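Local atomic coordinates of Alpha/beta hydrolase (Legionella pneumophila subsp. pneumophila str. Philadelphia 1, PDB entry 4EZI), a protein that is of unknown function but has the alpha/beta hydrolase fold and may act as a triacylglycerol lipase. Residues L163-Y168 with S192-G197; L311-K316 with K360-F365. All coordinates share one frame; numbering follows the deposited sequence.

Interaction 1 of 2, residues L163-Y168 with S192-G197; sequences LYLAGY and SAVAPG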
ATOM      1  N   LEU A 163      16.195   3.553   6.161  1.00  9.87           N
ATOM      2  CA  LEU A 163      14.961   2.835   5.886  1.00  9.63           C
ATOM      3  C   LEU A 163      13.853   3.827   5.565  1.00  8.49           C
ATOM      4  O   LEU A 163      13.522   4.704   6.378  1.00  9.25           O
ATOM      5  CB  LEU A 163      14.575   1.971   7.083  1.00  9.86           C
ATOM      6  CG  LEU A 163      13.242   1.233   7.003  1.00  9.66           C
ATOM      7  CD1 LEU A 163      13.160   0.263   5.814  1.00 11.01           C
ATOM      8  CD2 LEU A 163      12.974   0.504   8.299  1.00 11.37           C
ATOM      9  N   TYR A 164      13.262   3.686   4.388  1.00  8.20           N
ATOM     10  CA  TYR A 164      12.225   4.582   3.910  1.00  7.96           C
ATOM     11  C   TYR A 164      10.944   3.774   3.669  1.00  7.89           C
ATOM     12  O   TYR A 164      11.024   2.668   3.148  1.00  8.63           O
ATOM     13  CB  TYR A 164      12.664   5.244   2.594  1.00  9.15           C
ATOM     14  CG  TYR A 164      14.086   5.768   2.599  1.00  9.42           C
ATOM     15  CD1 TYR A 164      14.416   6.950   3.240  1.00 10.04           C
ATOM     16  CD2 TYR A 164      15.108   5.044   2.004  1.00  9.83           C
ATOM     17  CE1 TYR A 164      15.745   7.417   3.242  1.00 10.02           C
ATOM     18  CE2 TYR A 164      16.406   5.489   1.995  1.00 10.21           C
ATOM     19  CZ  TYR A 164      16.733   6.663   2.637  1.00  9.51           C
ATOM     20  OH  TYR A 164      18.026   7.126   2.616  1.00 11.92           O
ATOM     21  N   LEU A 165       9.782   4.329   4.008  1.00  7.94           N
ATOM     22  CA  LEU A 165       8.516   3.606   3.836  1.00  7.55           C
ATOM     23  C   LEU A 165       7.592   4.449   2.956  1.00  7.25           C
ATOM     24  O   LEU A 165       7.317   5.598   3.291  1.00  7.88           O
ATOM     25  CB  LEU A 165       7.840   3.357   5.191  1.00  8.88           C
ATOM     26  CG  LEU A 165       8.696   2.769   6.320  1.00  9.51           C
ATOM     27  CD1 LEU A 165       7.838   2.684   7.585  1.00 10.96           C
ATOM     28  CD2 LEU A 165       9.333   1.437   5.975  1.00  9.55           C
ATOM     29  N   ALA A 166       7.064   3.875   1.877  1.00  7.59           N
ATOM     30  CA  ALA A 166       6.139   4.589   0.990  1.00  7.11           C
ATOM     31  C   ALA A 166       5.098   3.619   0.453  1.00  6.83           C
ATOM     32  O   ALA A 166       5.291   2.417   0.454  1.00  7.43           O
ATOM     33  CB  ALA A 166       6.872   5.257  -0.168  1.00  9.56           C
ATOM     34  N   GLY A 167       4.028   4.184  -0.083  1.00  7.04           N
ATOM     35  CA  GLY A 167       3.021   3.396  -0.754  1.00  6.63           C
ATOM     36  C   GLY A 167       1.996   4.314  -1.356  1.00  6.92           C
ATOM     37  O   GLY A 167       2.063   5.527  -1.152  1.00  8.09           O
ATOM     38  N   TYR A 168       1.008   3.749  -2.056  1.00  6.54           N
ATOM     39  CA  TYR A 168      -0.044   4.571  -2.682  1.00  6.45           C
ATOM     40  C   TYR A 168      -1.380   3.920  -2.421  1.00  7.18           C
ATOM     41  O   TYR A 168      -1.533   2.710  -2.535  1.00  7.25           O
ATOM     42  CB  TYR A 168       0.189   4.694  -4.193  1.00  7.26           C
ATOM     43  CG  TYR A 168      -0.549   5.868  -4.816  1.00  7.36           C
ATOM     44  CD1 TYR A 168      -0.067   7.153  -4.642  1.00  8.12           C
ATOM     45  CD2 TYR A 168      -1.729   5.716  -5.547  1.00  7.59           C
ATOM     46  CE1 TYR A 168      -0.732   8.252  -5.192  1.00  8.03           C
ATOM     47  CE2 TYR A 168      -2.404   6.797  -6.078  1.00  7.71           C
ATOM     48  CZ  TYR A 168      -1.889   8.066  -5.898  1.00  7.91           C
ATOM     49  OH  TYR A 168      -2.542   9.171  -6.365  1.00  9.57           O
ATOM     50  N   SER A 192      13.874   6.137   8.711  1.00 10.42           N
ATOM     51  CA  SER A 192      14.465   7.405   8.245  1.00 10.17           C
ATOM     52  C   SER A 192      13.441   8.401   7.714  1.00  9.87           C
ATOM     53  O   SER A 192      13.592   9.597   7.900  1.00 11.28           O
ATOM     54  CB  SER A 192      15.529   7.144   7.167  1.00 10.60           C
ATOM     55  OG  SER A 192      16.455   6.155   7.584  1.00 12.09           O
ATOM     56  N   ALA A 193      12.404   7.925   7.032  1.00  9.34           N
ATOM     57  CA  ALA A 193      11.398   8.824   6.462  1.00  9.09           C
ATOM     58  C   ALA A 193      10.233   7.980   5.983  1.00  8.75           C
ATOM     59  O   ALA A 193      10.408   6.830   5.567  1.00  9.19           O
ATOM     60  CB  ALA A 193      11.941   9.628   5.307  1.00 10.40           C
ATOM     61  N   VAL A 194       9.040   8.567   6.008  1.00  8.68           N
ATOM     62  CA  VAL A 194       7.784   7.887   5.687  1.00  8.37           C
ATOM     63  C   VAL A 194       6.954   8.833   4.810  1.00  8.48           C
ATOM     64  O   VAL A 194       6.759   9.989   5.179  1.00  9.07           O
ATOM     65  CB  VAL A 194       7.034   7.512   6.980  1.00  8.17           C
ATOM     66  CG1 VAL A 194       5.742   6.766   6.640  1.00  9.24           C
ATOM     67  CG2 VAL A 194       7.923   6.651   7.863  1.00 10.30           C
ATOM     68  N   ALA A 195       6.421   8.336   3.693  1.00  8.79           N
ATOM     69  CA  ALA A 195       5.679   9.178   2.768  1.00  7.99           C
ATOM     70  C   ALA A 195       4.488   8.400   2.157  1.00  8.17           C
ATOM     71  O   ALA A 195       4.549   7.923   1.025  1.00  8.43           O
ATOM     72  CB  ALA A 195       6.587   9.729   1.671  1.00  9.71           C
ATOM     73  N   PRO A 196       3.378   8.255   2.899  1.00  7.69           N
ATOM     74  CA  PRO A 196       2.178   7.652   2.339  1.00  8.29           C
ATOM     75  C   PRO A 196       1.585   8.542   1.263  1.00  7.63           C
ATOM     76  O   PRO A 196       1.364   9.721   1.497  1.00  8.26           O
ATOM     77  CB  PRO A 196       1.238   7.549   3.542  0.50  8.13           C
ATOM     78  CG  PRO A 196       1.646   8.666   4.388  0.50  7.51           C
ATOM     79  CD  PRO A 196       3.143   8.725   4.272  0.50  8.41           C
ATOM     80  N   GLY A 197       1.277   7.942   0.109  1.00  7.18           N
ATOM     81  CA  GLY A 197       0.702   8.628  -1.018  1.00  7.47           C
ATOM     82  C   GLY A 197      -0.779   8.357  -1.163  1.00  7.82           C
ATOM     83  O   GLY A 197      -1.219   7.204  -1.178  1.00  8.19           O
TER
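With its OG beside its own backbone N (chi1 -50°), S192 sets the hydroxyl where L163 N can donate to it, at 3.0 Å between L163 N and S192 OG and a nearly straight 166° at the hydrogen. The backbone N of S192 returns a bond to L163 O, 2.8 Å, arriving in the carbonyl plane, so one residue grips both polar backbone atoms of L163. Beyond this start the strands run almost exactly parallel, and two bonds alternate: L165 N to A193 O (3.0 Å) and A195 N to L165 O (2.9 Å, the donor nearly on the line of the C=O bond). The pairing then opens, with G167 N 3.9 Å from A195 O, and resumes at G197 N to G167 O (2.8 Å, the donor tilted 26° from the carbonyl plane). On one face, the CD1 edge of the Y164 ring meets A193 CB; on the other, L165 CD1 touches V194 CG2 at 4.0 Å. The two strands belong to a beta-alpha-beta unit whose helix 170-185 makes the crossover. Y168, its CG anti to the backbone N, holds its ring near G197 O, while its OH bonds to H351 O. The contact thus rests mainly on main-chain bonds; G167 O takes both G197 N and Q362 NE2, which would probably help to position the strand end before the likely nucleophile elbow.

Interaction 2 of 2, residues L311-K316 with K360-F365; sequences LLVGTK and KEQVDF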
ATOM      1  N   LEU A 311       5.686  12.661   5.536  1.00  9.61           N
ATOM      2  CA  LEU A 311       5.089  13.459   4.481  1.00  9.36           C
ATOM      3  C   LEU A 311       3.782  12.813   4.028  1.00  9.22           C
ATOM      4  O   LEU A 311       3.819  11.719   3.515  1.00  9.80           O
ATOM      5  CB  LEU A 311       6.026  13.583   3.272  1.00  9.89           C
ATOM      6  CG  LEU A 311       5.435  14.266   2.041  1.00  9.52           C
ATOM      7  CD1 LEU A 311       5.081  15.701   2.314  1.00 11.59           C
ATOM      8  CD2 LEU A 311       6.333  14.150   0.813  1.00 11.08           C
ATOM      9  N   LEU A 312       2.653  13.495   4.185  1.00  9.15           N
ATOM     10  CA  LEU A 312       1.382  13.012   3.667  1.00  8.48           C
ATOM     11  C   LEU A 312       1.198  13.699   2.320  1.00  9.06           C
ATOM     12  O   LEU A 312       0.964  14.912   2.274  1.00 10.28           O
ATOM     13  CB  LEU A 312       0.228  13.362   4.616  1.00  9.62           C
ATOM     14  CG  LEU A 312       0.422  13.035   6.094  1.00 10.93           C
ATOM     15  CD1 LEU A 312      -0.894  13.341   6.845  1.00 13.46           C
ATOM     16  CD2 LEU A 312       0.910  11.581   6.308  1.00 11.55           C
ATOM     17  N   VAL A 313       1.345  12.956   1.229  1.00  8.26           N
ATOM     18  CA  VAL A 313       1.343  13.551  -0.101  1.00  8.38           C
ATOM     19  C   VAL A 313       0.237  12.940  -0.976  1.00  8.16           C
ATOM     20  O   VAL A 313       0.121  11.721  -1.080  1.00  8.86           O
ATOM     21  CB  VAL A 313       2.750  13.478  -0.751  1.00  8.39           C
ATOM     22  CG1 VAL A 313       3.358  12.057  -0.696  1.00 10.18           C
ATOM     23  CG2 VAL A 313       2.720  14.034  -2.161  1.00 10.30           C
ATOM     24  N   GLY A 314      -0.532  13.813  -1.619  1.00  7.86           N
ATOM     25  CA  GLY A 314      -1.674  13.405  -2.413  1.00  8.35           C
ATOM     26  C   GLY A 314      -2.063  14.486  -3.385  1.00  8.08           C
ATOM     27  O   GLY A 314      -1.209  15.286  -3.799  1.00  9.20           O
ATOM     28  N   THR A 315      -3.346  14.527  -3.731  1.00  8.84           N
ATOM     29  CA  THR A 315      -3.873  15.478  -4.682  1.00  8.94           C
ATOM     30  C   THR A 315      -5.240  15.971  -4.224  1.00  8.54           C
ATOM     31  O   THR A 315      -6.126  15.174  -3.897  1.00  8.52           O
ATOM     32  CB  THR A 315      -3.989  14.916  -6.109  1.00  8.58           C
ATOM     33  OG1 THR A 315      -4.673  15.884  -6.928  1.00 10.02           O
ATOM     34  CG2 THR A 315      -4.706  13.536  -6.170  1.00  8.85           C
ATOM     35  N   LYS A 316      -5.431  17.285  -4.191  1.00  9.61           N
ATOM     36  CA  LYS A 316      -6.723  17.866  -3.896  1.00  9.34           C
ATOM     37  C   LYS A 316      -7.763  17.553  -4.973  1.00  9.50           C
ATOM     38  O   LYS A 316      -8.966  17.705  -4.736  1.00 11.53           O
ATOM     39  CB  LYS A 316      -6.614  19.388  -3.633  1.00 10.49           C
ATOM     40  CG  LYS A 316      -5.927  19.695  -2.328  1.00 11.28           C
ATOM     41  CD  LYS A 316      -5.669  21.180  -2.155  1.00 14.49           C
ATOM     42  CE  LYS A 316      -5.070  21.497  -0.809  1.00 15.86           C
ATOM     43  NZ  LYS A 316      -4.922  22.976  -0.650  1.00 21.81           N
ATOM     44  N   LYS A 360       7.152  10.938  -7.493  1.00  8.49           N
ATOM     45  CA  LYS A 360       8.305  11.852  -7.586  1.00  9.75           C
ATOM     46  C   LYS A 360       8.532  12.573  -6.259  1.00  9.69           C
ATOM     47  O   LYS A 360       9.673  12.681  -5.792  1.00 10.76           O
ATOM     48  CB  LYS A 360       8.088  12.847  -8.730  1.00 10.14           C
ATOM     49  CG  LYS A 360       9.211  13.849  -8.948  1.00 15.49           C
ATOM     50  CD  LYS A 360      10.564  13.239  -9.115  1.00 21.42           C
ATOM     51  CE  LYS A 360      11.596  14.254  -9.690  1.00 22.47           C
ATOM     52  NZ  LYS A 360      11.332  15.662  -9.251  1.00 26.53           N
ATOM     53  N   GLU A 361       7.451  13.027  -5.637  1.00  8.87           N
ATOM     54  CA  GLU A 361       7.554  13.650  -4.325  1.00  9.79           C
ATOM     55  C   GLU A 361       8.100  12.710  -3.273  1.00  9.10           C
ATOM     56  O   GLU A 361       8.867  13.128  -2.397  1.00  9.83           O
ATOM     57  CB  GLU A 361       6.233  14.230  -3.864  1.00  9.83           C
ATOM     58  CG  GLU A 361       5.647  15.332  -4.739  1.00 11.99           C
ATOM     59  CD  GLU A 361       6.494  16.599  -4.865  1.00 21.25           C
ATOM     60  OE1 GLU A 361       7.283  16.925  -3.958  1.00 21.80           O
ATOM     61  OE2 GLU A 361       6.330  17.298  -5.890  1.00 26.21           O
ATOM     62  N   GLN A 362       7.673  11.451  -3.309  1.00  8.42           N
ATOM     63  CA  GLN A 362       8.177  10.466  -2.347  1.00  8.73           C
ATOM     64  C   GLN A 362       9.687  10.298  -2.481  1.00  9.01           C
ATOM     65  O   GLN A 362      10.408  10.353  -1.490  1.00  9.81           O
ATOM     66  CB  GLN A 362       7.463   9.113  -2.535  1.00  8.93           C
ATOM     67  CG  GLN A 362       5.998   9.169  -2.159  1.00  8.55           C
ATOM     68  CD  GLN A 362       5.228   7.931  -2.595  1.00  7.60           C
ATOM     69  OE1 GLN A 362       5.538   7.306  -3.604  1.00  8.76           O
ATOM     70  NE2 GLN A 362       4.205   7.566  -1.832  1.00  7.85           N
ATOM     71  N   VAL A 363      10.150  10.084  -3.703  1.00  8.74           N
ATOM     72  CA  VAL A 363      11.592   9.934  -3.940  1.00  9.70           C
ATOM     73  C   VAL A 363      12.374  11.158  -3.445  1.00 10.32           C
ATOM     74  O   VAL A 363      13.391  11.041  -2.780  1.00 10.73           O
ATOM     75  CB  VAL A 363      11.932   9.671  -5.448  1.00 10.72           C
ATOM     76  CG1 VAL A 363      13.477   9.653  -5.672  1.00 14.24           C
ATOM     77  CG2 VAL A 363      11.280   8.386  -5.941  1.00 13.01           C
ATOM     78  N   ASP A 364      11.860  12.339  -3.769  1.00 10.57           N
ATOM     79  CA  ASP A 364      12.531  13.576  -3.371  1.00 11.00           C
ATOM     80  C   ASP A 364      12.582  13.734  -1.848  1.00 10.94           C
ATOM     81  O   ASP A 364      13.580  14.207  -1.294  1.00 12.11           O
ATOM     82  CB  ASP A 364      11.863  14.777  -4.004  1.00 12.39           C
ATOM     83  CG  ASP A 364      12.140  14.910  -5.482  1.00 16.69           C
ATOM     84  OD1 ASP A 364      13.101  14.308  -6.000  1.00 18.14           O
ATOM     85  OD2 ASP A 364      11.402  15.685  -6.128  1.00 18.62           O
ATOM     86  N   PHE A 365      11.509  13.356  -1.169  1.00 10.31           N
ATOM     87  CA  PHE A 365      11.474  13.383   0.284  1.00 10.13           C
ATOM     88  C   PHE A 365      12.516  12.446   0.885  1.00  8.97           C
ATOM     89  O   PHE A 365      13.257  12.830   1.796  1.00 11.52           O
ATOM     90  CB  PHE A 365      10.079  13.011   0.763  1.00 10.24           C
ATOM     91  CG  PHE A 365       9.822  13.236   2.225  1.00 10.22           C
ATOM     92  CD1 PHE A 365       9.813  14.512   2.763  1.00 11.05           C
ATOM     93  CD2 PHE A 365       9.558  12.169   3.066  1.00 10.23           C
ATOM     94  CE1 PHE A 365       9.521  14.717   4.106  1.00 10.76           C
ATOM     95  CE2 PHE A 365       9.289  12.356   4.404  1.00 11.53           C
ATOM     96  CZ  PHE A 365       9.255  13.643   4.920  1.00 11.53           C
TER
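L311 and F365 lie side by side, their side chains running opposite ways, and the aliphatic group sits over the ring. L311 CB stands 3.5 Å from the centroid of the F365 ring and only 8° off its normal, a CH-pi contact over the middle of one face. Chi1 of F365 (-169°) turns CG anti to the backbone N and puts the ring beneath L311 CB; L311 CD2 then reaches back to F365 CB at 3.9 Å, where the ring joins the helix. V313 meets the preceding helical turn with both branches: CG2 comes to E361 CB at 3.9 Å and CG1 to Q362 CG at 4.2 Å, each pair of side chains crossing at a slant. The contact of the two segments is therefore apolar, made even at E361 and Q362 by methylene carbons. The extended Q362 chain leads its amide away from V313, where NE2 bonds to A195 O and G167 O. Strand 310-314 and helix 355-370 run roughly antiparallel, 159° between the short segments, with 9.5 Å between axes, as a helix packed on a sheet face. Strand 193-197 borders the strand on one edge and 340-344 on the other; F365 also touches A193 and A195, while L312 turns to P196 and helix 323-334.

Interactions 1 and 2 meet on strand 193-197, where V194 O probably accepts a hydrogen bond from L311 N at 2.9 Å; their centres are about 9 Å apart. A second junction comes from the helix of interaction 2: Q362 NE2 lies 2.9 Å from A195 O, a probable hydrogen bond made just where the pairing within interaction 1 opens. That places a helical side chain beside the presumed nucleophile elbow. S169, H351 and D318 have the arrangement of a Ser-His-Asp triad, though their roles are unconfirmed. Y168 touches this group; the Y168 side chain is about 9 Å from a bound PEG, against about 13 Å for that of Q362.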